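Local atomic coordinates of catechol 2,3-dioxygenase (Pseudomonas sp. KL28, PDB entry 3HPY), a protein that probably catalyses the iron-dependent extradiol cleavage of catechol by molecular oxygen, giving (2Z,4E)-2-hydroxy-6-oxohexa-2,4-dienoate. Residues 46-51 with 138-143; 28-33 with 266-271; 219-224 with 228-233; 32-37 with 41-46. All coordinates share one frame; numbering follows the deposited sequence.

In the fold
Interactions 2 and 3 are buried and lie on neighbouring strands of one sheet, 265-270 and 213-220, with centres about 7 Å apart; interactions 1 and 4 are only partly buried. Interaction 4 is a hairpin at the edge of the other sheet, built mainly on backbone hydrogen bonds, and it shares Lys46 with interaction 1, where an indole packs against a loop. Interaction 2 starts from the same chain region as interaction 4 but reaches across to the iron-bearing strand through a leucine methyl. Interaction 3 joins a strand end to its following helix. Interactions 1 and 3 also touch the same neighbouring subunit, whereas interactions 2 and 4 stay within the chain.

Interaction 1 of 4, residues 46-51 with 138-143; sequences KCWDER and PWNAQR
With CG of Trp48 turned between its own backbone N and carbonyl carbon (chi1 72°) and CG of Gln142 set beside its backbone N (chi1 -65°), the indole comes to rest against Trp139, Asn140, Gln142 and Arg143. The closest approach is between two methylenes, Trp48 CB and Gln142 CB, at 3.6 Å. Further along, Arg143 CA sits over the face of the five-membered ring, 4.1 Å from its centroid and 22° off the normal, a CH-pi contact. The Arg143 stem then runs alongside the indole, with CG 3.9 Å from Trp48 CZ2. At the far corner, Trp48 CH2 meets Trp139 CB at 3.8 Å. Asp49 CB covers the opposite face, so the ring is sandwiched between its own type I turn, Cys47 to Glu50, and the partner loop. Lys46 braces that turn: its NZ bonds Cys47 O at 2.9 Å and Glu50 O at 2.8 Å. Asp49 makes a salt bridge to Arg252 of the second subunit, and Trp139 NE1 bonds Asp232 of the third. The contact thus joins the loop between strands 43-46 and 56-60 to the long connection from strand 117-121 to strand 151-159, while Trp48 and Gln142 both lean on Val33 of strand 33-37.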
# COMPACT_ATOMS: atom_id res chain seq x y z
N LYS C 46 -26.04 -2.07 -4.88
CA LYS C 46 -25.43 -0.95 -4.17
C LYS C 46 -24.04 -1.38 -3.68
O LYS C 46 -23.75 -2.58 -3.60
CB LYS C 46 -26.28 -0.54 -2.97
CG LYS C 46 -26.22 -1.51 -1.79
CD LYS C 46 -27.04 -0.99 -0.63
CE LYS C 46 -26.27 0.07 0.15
NZ LYS C 46 -25.22 -0.58 1.00
N CYS C 47 -23.18 -0.42 -3.37
CA CYS C 47 -21.86 -0.75 -2.86
C CYS C 47 -22.08 -1.10 -1.40
O CYS C 47 -22.92 -0.49 -0.74
CB CYS C 47 -20.92 0.44 -3.02
SG CYS C 47 -20.56 0.85 -4.75
N TRP C 48 -21.33 -2.08 -0.88
CA TRP C 48 -21.52 -2.48 0.50
C TRP C 48 -21.43 -1.34 1.50
O TRP C 48 -22.12 -1.36 2.52
CB TRP C 48 -20.52 -3.57 0.90
CG TRP C 48 -19.10 -3.09 1.05
CD1 TRP C 48 -18.14 -3.05 0.07
CD2 TRP C 48 -18.49 -2.56 2.24
NE1 TRP C 48 -16.97 -2.52 0.58
CE2 TRP C 48 -17.16 -2.21 1.90
CE3 TRP C 48 -18.94 -2.34 3.54
CZ2 TRP C 48 -16.27 -1.65 2.84
CZ3 TRP C 48 -18.05 -1.78 4.48
CH2 TRP C 48 -16.73 -1.44 4.12
N ASP C 49 -20.60 -0.33 1.21
CA ASP C 49 -20.42 0.78 2.15
C ASP C 49 -21.41 1.94 2.04
O ASP C 49 -21.44 2.79 2.93
CB ASP C 49 -18.98 1.32 2.06
CG ASP C 49 -18.40 1.69 3.42
OD1 ASP C 49 -19.09 1.50 4.44
OD2 ASP C 49 -17.24 2.16 3.48
N GLU C 50 -22.21 2.00 0.98
CA GLU C 50 -23.19 3.09 0.86
C GLU C 50 -24.31 2.78 1.82
O GLU C 50 -24.36 1.67 2.35
CB GLU C 50 -23.75 3.18 -0.56
CG GLU C 50 -22.70 3.34 -1.62
CD GLU C 50 -23.26 3.27 -3.03
OE1 GLU C 50 -24.06 2.33 -3.31
OE2 GLU C 50 -22.90 4.13 -3.86
N ARG C 51 -25.22 3.72 2.03
CA ARG C 51 -26.32 3.48 2.95
C ARG C 51 -27.68 3.37 2.26
O ARG C 51 -28.60 2.73 2.79
CB ARG C 51 -26.37 4.58 4.02
CG ARG C 51 -25.04 4.74 4.74
CD ARG C 51 -25.16 5.49 6.05
NE ARG C 51 -23.85 5.70 6.64
CZ ARG C 51 -23.63 6.33 7.78
NH1 ARG C 51 -24.65 6.82 8.48
NH2 ARG C 51 -22.39 6.47 8.23
N PRO C 138 -14.56 -1.27 11.19
CA PRO C 138 -14.08 -0.55 10.00
C PRO C 138 -14.61 -1.15 8.70
O PRO C 138 -14.75 -0.46 7.69
CB PRO C 138 -12.56 -0.68 10.13
CG PRO C 138 -12.40 -2.00 10.80
CD PRO C 138 -13.45 -1.93 11.89
N TRP C 139 -14.92 -2.45 8.74
CA TRP C 139 -15.44 -3.17 7.58
C TRP C 139 -15.91 -4.57 7.99
O TRP C 139 -15.89 -4.92 9.17
CB TRP C 139 -14.37 -3.30 6.49
CG TRP C 139 -13.05 -3.83 7.00
CD1 TRP C 139 -12.02 -3.09 7.52
CD2 TRP C 139 -12.64 -5.21 7.10
NE1 TRP C 139 -11.01 -3.92 7.94
CE2 TRP C 139 -11.36 -5.22 7.69
CE3 TRP C 139 -13.23 -6.43 6.74
CZ2 TRP C 139 -10.66 -6.41 7.93
CZ3 TRP C 139 -12.53 -7.61 6.98
CH2 TRP C 139 -11.26 -7.59 7.57
N ASN C 140 -16.32 -5.36 7.01
CA ASN C 140 -16.78 -6.72 7.27
C ASN C 140 -16.52 -7.59 6.05
O ASN C 140 -15.89 -7.14 5.09
CB ASN C 140 -18.28 -6.70 7.59
CG ASN C 140 -19.12 -6.35 6.38
OD1 ASN C 140 -18.69 -5.61 5.51
ND2 ASN C 140 -20.33 -6.89 6.33
N ALA C 141 -17.01 -8.83 6.07
CA ALA C 141 -16.82 -9.76 4.97
C ALA C 141 -17.25 -9.19 3.62
O ALA C 141 -16.72 -9.57 2.59
CB ALA C 141 -17.58 -11.05 5.25
N GLN C 142 -18.21 -8.27 3.64
CA GLN C 142 -18.68 -7.67 2.40
C GLN C 142 -17.52 -7.07 1.61
O GLN C 142 -17.50 -7.15 0.38
CB GLN C 142 -19.72 -6.58 2.70
CG GLN C 142 -21.03 -7.10 3.33
CD GLN C 142 -22.00 -5.99 3.70
OE1 GLN C 142 -21.74 -5.19 4.60
NE2 GLN C 142 -23.13 -5.92 2.99
N ARG C 143 -16.55 -6.50 2.32
CA ARG C 143 -15.39 -5.85 1.71
C ARG C 143 -14.51 -6.82 0.93
O ARG C 143 -13.70 -6.42 0.09
CB ARG C 143 -14.53 -5.18 2.79
CG ARG C 143 -13.44 -4.27 2.23
CD ARG C 143 -12.51 -3.71 3.32
NE ARG C 143 -11.62 -4.71 3.89
CZ ARG C 143 -10.50 -4.43 4.54
NH1 ARG C 143 -10.14 -3.17 4.72
NH2 ARG C 143 -9.74 -5.40 5.02

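Interaction 2 of 4, residues 28-33 with 266-271; sequences NVLGLV and FETFMG. With FE (Fe (III) ion), chain I; MCT (4-methylcatechol), chain J.
A leucine methyl, Leu30 CD1, makes the side-chain contacts between segments more than 230 residues apart, touching both Phe266 and Thr268. It joins the end of helix 19-29, in the N-terminal vicinal oxygen chelate (VOC) region, to strand 265-270 of the C-terminal glyoxalase-like region, on the back of a strand that carries an iron ligand. CG of Leu30 stands anti to the backbone N (chi1 -175°), which extends the side chain toward the strand. There CD1 lies 4.0 Å from Phe266 CE1, approaching the ring obliquely, and 4.2 Å from Thr268 CG2. Phe219 of strand 213-220 also packs on Leu30, while Met234 of helix 224-236 touches both Phe266 and Thr268. Between these two residues Glu267 points away from Leu30 into the active site, where it completes with His154 and His216 the facial triad, two histidines and one carboxylate, of an extradiol dioxygenase. Ser218 and Thr255 hydrogen-bond its OE1 and OE2 respectively, a second shell that holds the carboxylate in position. The 4-methylcatechol chelates the iron through both oxygens, O3 at 1.9 Å and O4 at 2.1 Å from the metal. Glu267 binds through one oxygen: its OE1 is 2.1 Å from the iron, whereas its OE2 stands back at 3.1 Å.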
# COMPACT_ATOMS: atom_id res chain seq x y z
N ASN C 28 -20.99 -11.20 -7.86
CA ASN C 28 -19.89 -12.07 -7.47
C ASN C 28 -18.52 -11.61 -7.94
O ASN C 28 -17.50 -12.01 -7.37
CB ASN C 28 -20.18 -13.48 -7.98
CG ASN C 28 -21.46 -14.04 -7.41
OD1 ASN C 28 -22.12 -14.87 -8.03
ND2 ASN C 28 -21.81 -13.59 -6.20
N VAL C 29 -18.48 -10.79 -8.98
CA VAL C 29 -17.22 -10.28 -9.49
C VAL C 29 -16.96 -8.86 -9.00
O VAL C 29 -15.98 -8.61 -8.30
CB VAL C 29 -17.17 -10.27 -11.02
CG1 VAL C 29 -15.83 -9.72 -11.50
CG2 VAL C 29 -17.40 -11.68 -11.55
N LEU C 30 -17.82 -7.91 -9.38
CA LEU C 30 -17.62 -6.53 -8.95
C LEU C 30 -17.90 -6.40 -7.46
O LEU C 30 -17.46 -5.45 -6.82
CB LEU C 30 -18.53 -5.57 -9.73
CG LEU C 30 -18.30 -4.08 -9.42
CD1 LEU C 30 -16.83 -3.73 -9.65
CD2 LEU C 30 -19.20 -3.22 -10.29
N GLY C 31 -18.64 -7.35 -6.90
CA GLY C 31 -18.93 -7.30 -5.48
C GLY C 31 -20.00 -6.34 -5.01
O GLY C 31 -19.93 -5.84 -3.89
N LEU C 32 -20.98 -6.05 -5.87
CA LEU C 32 -22.08 -5.18 -5.46
C LEU C 32 -23.08 -6.03 -4.69
O LEU C 32 -23.17 -7.25 -4.90
CB LEU C 32 -22.80 -4.58 -6.68
CG LEU C 32 -22.26 -3.27 -7.27
CD1 LEU C 32 -20.76 -3.27 -7.29
CD2 LEU C 32 -22.83 -3.07 -8.65
N VAL C 33 -23.84 -5.38 -3.81
CA VAL C 33 -24.85 -6.03 -2.99
C VAL C 33 -26.22 -5.90 -3.68
O VAL C 33 -26.70 -4.79 -3.88
CB VAL C 33 -24.90 -5.36 -1.58
CG1 VAL C 33 -25.97 -6.00 -0.72
CG2 VAL C 33 -23.52 -5.49 -0.91
N PHE C 266 -16.69 -0.33 -17.19
CA PHE C 266 -16.82 0.20 -15.85
C PHE C 266 -15.40 0.53 -15.38
O PHE C 266 -14.42 0.18 -16.05
CB PHE C 266 -17.48 -0.82 -14.91
CG PHE C 266 -16.65 -2.03 -14.63
CD1 PHE C 266 -15.81 -2.08 -13.52
CD2 PHE C 266 -16.71 -3.14 -15.47
CE1 PHE C 266 -15.06 -3.21 -13.24
CE2 PHE C 266 -15.95 -4.27 -15.20
CZ PHE C 266 -15.13 -4.31 -14.08
N GLU C 267 -15.30 1.23 -14.25
CA GLU C 267 -13.99 1.59 -13.72
C GLU C 267 -13.93 1.41 -12.21
O GLU C 267 -14.94 1.61 -11.51
CB GLU C 267 -13.68 3.05 -14.07
CG GLU C 267 -12.46 3.65 -13.40
CD GLU C 267 -12.40 5.16 -13.56
OE1 GLU C 267 -13.43 5.82 -13.29
OE2 GLU C 267 -11.34 5.71 -13.93
N THR C 268 -12.77 0.99 -11.72
CA THR C 268 -12.52 0.84 -10.29
C THR C 268 -11.32 1.75 -10.04
O THR C 268 -10.22 1.46 -10.53
CB THR C 268 -12.09 -0.58 -9.88
OG1 THR C 268 -10.98 -1.00 -10.68
CG2 THR C 268 -13.22 -1.56 -10.01
N PHE C 269 -11.51 2.84 -9.32
CA PHE C 269 -10.37 3.72 -9.06
C PHE C 269 -10.37 4.26 -7.63
O PHE C 269 -11.30 4.01 -6.86
CB PHE C 269 -10.35 4.89 -10.04
CG PHE C 269 -11.07 6.11 -9.55
CD1 PHE C 269 -12.44 6.10 -9.40
CD2 PHE C 269 -10.36 7.26 -9.20
CE1 PHE C 269 -13.11 7.21 -8.89
CE2 PHE C 269 -11.02 8.37 -8.69
CZ PHE C 269 -12.39 8.35 -8.54
N MET C 270 -9.30 4.97 -7.29
CA MET C 270 -9.15 5.60 -5.99
C MET C 270 -8.11 6.73 -6.07
O MET C 270 -7.30 6.78 -7.00
CB MET C 270 -8.78 4.56 -4.91
CG MET C 270 -7.40 3.96 -4.96
SD MET C 270 -6.14 5.11 -4.38
CE MET C 270 -6.69 5.42 -2.71
N GLY C 271 -8.17 7.65 -5.11
CA GLY C 271 -7.23 8.76 -5.11
C GLY C 271 -7.73 10.05 -5.74
O GLY C 271 -8.92 10.19 -6.05
FE FE I . -13.75 7.58 -14.48
C1 MCT J . -10.21 10.33 -16.80
C2 MCT J . -11.26 9.42 -17.01
C3 MCT J . -11.97 8.91 -15.90
O3 MCT J . -12.96 8.03 -16.10
C4 MCT J . -11.64 9.32 -14.58
O4 MCT J . -12.34 8.81 -13.52
C5 MCT J . -10.58 10.24 -14.36
C6 MCT J . -9.88 10.75 -15.48
C MCT J . -9.45 10.87 -17.97

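Interaction 3 of 4, residues 219-224 with 228-233; sequences FLLESW and LRAGDI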
# COMPACT_ATOMS: atom_id res chain seq x y z
N PHE C 219 -16.45 3.19 -9.97
CA PHE C 219 -16.58 2.76 -8.59
C PHE C 219 -15.31 3.09 -7.79
O PHE C 219 -14.19 2.89 -8.27
CB PHE C 219 -16.88 1.26 -8.54
CG PHE C 219 -18.18 0.89 -9.22
CD1 PHE C 219 -18.25 0.75 -10.60
CD2 PHE C 219 -19.33 0.72 -8.46
CE1 PHE C 219 -19.45 0.45 -11.23
CE2 PHE C 219 -20.55 0.42 -9.08
CZ PHE C 219 -20.61 0.29 -10.46
N LEU C 220 -15.51 3.59 -6.58
CA LEU C 220 -14.39 3.97 -5.73
C LEU C 220 -13.78 2.80 -4.98
O LEU C 220 -14.50 1.93 -4.49
CB LEU C 220 -14.85 5.05 -4.73
CG LEU C 220 -13.78 5.67 -3.82
CD1 LEU C 220 -12.73 6.37 -4.66
CD2 LEU C 220 -14.44 6.67 -2.86
N LEU C 221 -12.45 2.78 -4.91
CA LEU C 221 -11.71 1.75 -4.18
C LEU C 221 -10.98 2.43 -3.02
O LEU C 221 -10.79 3.65 -3.03
CB LEU C 221 -10.70 1.05 -5.09
CG LEU C 221 -11.01 -0.42 -5.42
CD1 LEU C 221 -12.44 -0.53 -5.93
CD2 LEU C 221 -10.03 -0.95 -6.47
N GLU C 222 -10.58 1.65 -2.03
CA GLU C 222 -9.91 2.17 -0.84
C GLU C 222 -8.44 2.52 -0.98
O GLU C 222 -7.99 3.52 -0.44
CB GLU C 222 -10.05 1.16 0.31
CG GLU C 222 -11.42 1.13 0.96
CD GLU C 222 -11.56 2.17 2.05
OE1 GLU C 222 -11.32 1.83 3.23
OE2 GLU C 222 -11.90 3.33 1.73
N SER C 223 -7.68 1.70 -1.69
CA SER C 223 -6.25 1.96 -1.82
C SER C 223 -5.65 1.41 -3.11
O SER C 223 -6.31 0.68 -3.84
CB SER C 223 -5.52 1.32 -0.65
OG SER C 223 -5.53 -0.09 -0.81
N TRP C 224 -4.40 1.77 -3.36
CA TRP C 224 -3.68 1.30 -4.54
C TRP C 224 -3.61 -0.23 -4.53
O TRP C 224 -3.75 -0.86 -5.56
CB TRP C 224 -2.26 1.87 -4.54
CG TRP C 224 -1.38 1.49 -5.70
CD1 TRP C 224 -0.08 1.09 -5.63
CD2 TRP C 224 -1.70 1.56 -7.11
NE1 TRP C 224 0.44 0.92 -6.89
CE2 TRP C 224 -0.53 1.20 -7.82
CE3 TRP C 224 -2.86 1.89 -7.83
CZ2 TRP C 224 -0.48 1.17 -9.23
CZ3 TRP C 224 -2.81 1.86 -9.23
CH2 TRP C 224 -1.63 1.50 -9.91
N LEU C 228 -4.90 -3.31 -7.41
CA LEU C 228 -4.20 -4.49 -7.88
C LEU C 228 -5.11 -5.70 -7.73
O LEU C 228 -5.32 -6.46 -8.67
CB LEU C 228 -2.94 -4.71 -7.05
CG LEU C 228 -2.25 -6.06 -7.25
CD1 LEU C 228 -1.91 -6.22 -8.73
CD2 LEU C 228 -0.99 -6.13 -6.38
N ARG C 229 -5.67 -5.86 -6.54
CA ARG C 229 -6.57 -6.96 -6.26
C ARG C 229 -7.75 -6.99 -7.23
O ARG C 229 -8.21 -8.07 -7.61
CB ARG C 229 -7.03 -6.81 -4.81
CG ARG C 229 -8.28 -7.54 -4.41
CD ARG C 229 -8.37 -7.47 -2.91
NE ARG C 229 -9.36 -8.40 -2.39
CZ ARG C 229 -10.66 -8.35 -2.67
NH1 ARG C 229 -11.15 -7.40 -3.47
NH2 ARG C 229 -11.48 -9.25 -2.14
N ALA C 230 -8.25 -5.81 -7.61
CA ALA C 230 -9.36 -5.72 -8.57
C ALA C 230 -8.85 -6.35 -9.85
O ALA C 230 -9.55 -7.15 -10.48
CB ALA C 230 -9.74 -4.25 -8.82
N GLY C 231 -7.63 -5.99 -10.23
CA GLY C 231 -7.02 -6.53 -11.43
C GLY C 231 -6.93 -8.04 -11.37
O GLY C 231 -7.29 -8.73 -12.34
N ASP C 232 -6.44 -8.58 -10.25
CA ASP C 232 -6.33 -10.03 -10.10
C ASP C 232 -7.69 -10.68 -10.23
O ASP C 232 -7.85 -11.68 -10.92
CB ASP C 232 -5.75 -10.43 -8.74
CG ASP C 232 -4.38 -9.86 -8.49
OD1 ASP C 232 -3.60 -9.76 -9.46
OD2 ASP C 232 -4.08 -9.54 -7.32
N ILE C 233 -8.68 -10.11 -9.54
CA ILE C 233 -10.03 -10.65 -9.60
C ILE C 233 -10.55 -10.62 -11.04
O ILE C 233 -11.20 -11.57 -11.49
CB ILE C 233 -10.96 -9.89 -8.65
CG1 ILE C 233 -10.44 -10.04 -7.21
CG2 ILE C 233 -12.38 -10.45 -8.73
CD1 ILE C 233 -11.15 -9.17 -6.18
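Leu221 and Ala230 make the apolar part of this contact: the methyl Leu221 CD2 meets Ala230 CB at 4.1 Å. Leu221 reaches it with chi1 near -111°, away from a staggered position, and the same side chain also touches Gln226 and Val227 in the first turn of helix 224-236. Thr268 of strand 265-270 packs on both partners and so closes the cluster from the sheet side. Ile233 CD1 of the same helix lies 3.2 Å above the Arg229 guanidinium plane, toward its rim.

The polar link is backbone only. Leu228 N donates to Trp224 O at 3.3 Å, a rather long first-turn bond, with an N-H...O angle of 154°. One turn on, the bonds are shorter: Asp232 N to Leu228 O is 2.9 Å and Ile233 N to Arg229 O is 2.8 Å. Ser223 holds the N-cap position, its OG accepting from Gln226 N and so satisfying an amide that the first turn cannot.

The Trp224 ring stacks on Trp224 of the fourth subunit, and its NE1 bonds the backbone O of that same residue. Arg229 makes a salt bridge to Glu144 of the third subunit. Asp232 pairs with Arg247 of the fourth subunit, so this helix serves the tetramer interface as well as the sheet.

Strand 213-220 thus passes through a serine-capped turn into a helix that packs back on the sheet, the opening beta-alpha step of the beta-alpha-beta-beta-beta module of the VOC fold.

Interaction 4 of 4, residues 32-37 with 41-46; sequences LVETGR and GRVYFK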
# COMPACT_ATOMS: atom_id res chain seq x y z
N LEU C 32 -20.98 -6.05 -5.87
CA LEU C 32 -22.08 -5.18 -5.46
C LEU C 32 -23.08 -6.03 -4.69
O LEU C 32 -23.17 -7.25 -4.90
CB LEU C 32 -22.80 -4.58 -6.68
CG LEU C 32 -22.26 -3.27 -7.27
CD1 LEU C 32 -20.76 -3.27 -7.29
CD2 LEU C 32 -22.83 -3.07 -8.65
N VAL C 33 -23.84 -5.38 -3.81
CA VAL C 33 -24.85 -6.03 -2.99
C VAL C 33 -26.22 -5.90 -3.68
O VAL C 33 -26.70 -4.79 -3.88
CB VAL C 33 -24.90 -5.36 -1.58
CG1 VAL C 33 -25.97 -6.00 -0.72
CG2 VAL C 33 -23.52 -5.49 -0.91
N GLU C 34 -26.82 -7.03 -4.04
CA GLU C 34 -28.13 -7.02 -4.71
C GLU C 34 -29.14 -6.54 -3.69
O GLU C 34 -29.09 -6.94 -2.54
CB GLU C 34 -28.52 -8.42 -5.17
CG GLU C 34 -29.83 -8.44 -5.94
CD GLU C 34 -30.14 -9.80 -6.54
OE1 GLU C 34 -29.23 -10.42 -7.12
OE2 GLU C 34 -31.31 -10.24 -6.43
N THR C 35 -30.09 -5.72 -4.09
CA THR C 35 -30.96 -5.23 -3.05
C THR C 35 -32.47 -5.32 -3.30
O THR C 35 -33.28 -5.00 -2.44
CB THR C 35 -30.52 -3.81 -2.72
OG1 THR C 35 -31.43 -3.22 -1.79
CG2 THR C 35 -30.43 -2.99 -3.99
N GLY C 36 -32.81 -5.81 -4.49
CA GLY C 36 -34.20 -5.97 -4.85
C GLY C 36 -34.37 -6.16 -6.35
O GLY C 36 -33.51 -5.78 -7.14
N ARG C 37 -35.49 -6.77 -6.73
CA ARG C 37 -35.80 -7.01 -8.13
C ARG C 37 -37.29 -6.72 -8.28
O ARG C 37 -38.12 -7.42 -7.71
CB ARG C 37 -35.49 -8.47 -8.48
CG ARG C 37 -34.10 -8.91 -8.04
CD ARG C 37 -33.88 -10.40 -8.23
NE ARG C 37 -33.67 -10.76 -9.63
CZ ARG C 37 -33.36 -11.97 -10.06
NH1 ARG C 37 -33.22 -12.96 -9.18
NH2 ARG C 37 -33.19 -12.21 -11.35
N GLY C 41 -38.45 -6.61 -14.10
CA GLY C 41 -37.30 -7.45 -14.38
C GLY C 41 -35.98 -6.74 -14.13
O GLY C 41 -34.93 -7.18 -14.60
N ARG C 42 -36.03 -5.64 -13.39
CA ARG C 42 -34.81 -4.90 -13.09
C ARG C 42 -34.29 -5.34 -11.72
O ARG C 42 -35.07 -5.54 -10.79
CB ARG C 42 -35.09 -3.41 -13.07
CG ARG C 42 -35.87 -2.93 -14.26
CD ARG C 42 -36.81 -1.83 -13.82
NE ARG C 42 -36.31 -0.50 -14.11
CZ ARG C 42 -36.86 0.62 -13.64
NH1 ARG C 42 -37.91 0.55 -12.84
NH2 ARG C 42 -36.38 1.80 -13.99
N VAL C 43 -32.98 -5.50 -11.61
CA VAL C 43 -32.38 -5.91 -10.34
C VAL C 43 -31.49 -4.77 -9.83
O VAL C 43 -30.66 -4.24 -10.57
CB VAL C 43 -31.57 -7.22 -10.49
CG1 VAL C 43 -30.58 -7.09 -11.60
CG2 VAL C 43 -30.88 -7.56 -9.20
N TYR C 44 -31.69 -4.41 -8.57
CA TYR C 44 -30.95 -3.31 -7.95
C TYR C 44 -29.74 -3.75 -7.14
O TYR C 44 -29.77 -4.77 -6.44
CB TYR C 44 -31.89 -2.48 -7.06
CG TYR C 44 -33.16 -1.97 -7.72
CD1 TYR C 44 -34.15 -2.86 -8.16
CD2 TYR C 44 -33.39 -0.60 -7.87
CE1 TYR C 44 -35.33 -2.39 -8.73
CE2 TYR C 44 -34.58 -0.12 -8.45
CZ TYR C 44 -35.54 -1.03 -8.87
OH TYR C 44 -36.71 -0.56 -9.43
N PHE C 45 -28.68 -2.94 -7.22
CA PHE C 45 -27.43 -3.19 -6.51
C PHE C 45 -26.96 -1.91 -5.83
O PHE C 45 -27.42 -0.82 -6.16
CB PHE C 45 -26.32 -3.61 -7.47
CG PHE C 45 -26.56 -4.92 -8.16
CD1 PHE C 45 -27.15 -4.96 -9.43
CD2 PHE C 45 -26.12 -6.11 -7.59
CE1 PHE C 45 -27.29 -6.16 -10.11
CE2 PHE C 45 -26.25 -7.32 -8.26
CZ PHE C 45 -26.84 -7.34 -9.52
N LYS C 46 -26.04 -2.07 -4.88
CA LYS C 46 -25.43 -0.95 -4.17
C LYS C 46 -24.04 -1.38 -3.68
O LYS C 46 -23.75 -2.58 -3.60
CB LYS C 46 -26.28 -0.54 -2.97
CG LYS C 46 -26.22 -1.51 -1.79
CD LYS C 46 -27.04 -0.99 -0.63
CE LYS C 46 -26.27 0.07 0.15
NZ LYS C 46 -25.22 -0.58 1.00
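The hairpin of strands 33-37 and 43-46 forms an edge of the eight-stranded sheet and contains a beta bulge: Thr35 and Gly36 together face Tyr44. Val33 and Lys46 form a hydrogen-bonded antiparallel pair, Val33 N to Lys46 O at 2.8 Å and the more bent return bond from Lys46 N to Val33 O at 3.0 Å. At the bulge, Thr35 N gives to Tyr44 O at 2.6 Å, and Tyr44 N gives to Gly36 O at 2.7 Å, almost straight at 178°. Gly36 O also lies in the plane of the Tyr44 ring at its edge, 3.2 Å from CD1. On the face turned to helix 19-29, Val43 CG2 touches Glu34 CG at 3.5 Å, the two side chains crossing near a right angle, and Arg37 CG at 3.7 Å, with Arg37 running alongside. Leu32 crosses Phe45 at about a right angle too, its CD2 3.7 Å from Phe45 CB. The phenol of Tyr44 reaches beyond the hairpin to Leu102 N and Asp38. Backbone bonds thus set the pairing, while Glu34 and Arg37 lend their aliphatic stems to a largely apolar face and need not bury their charges.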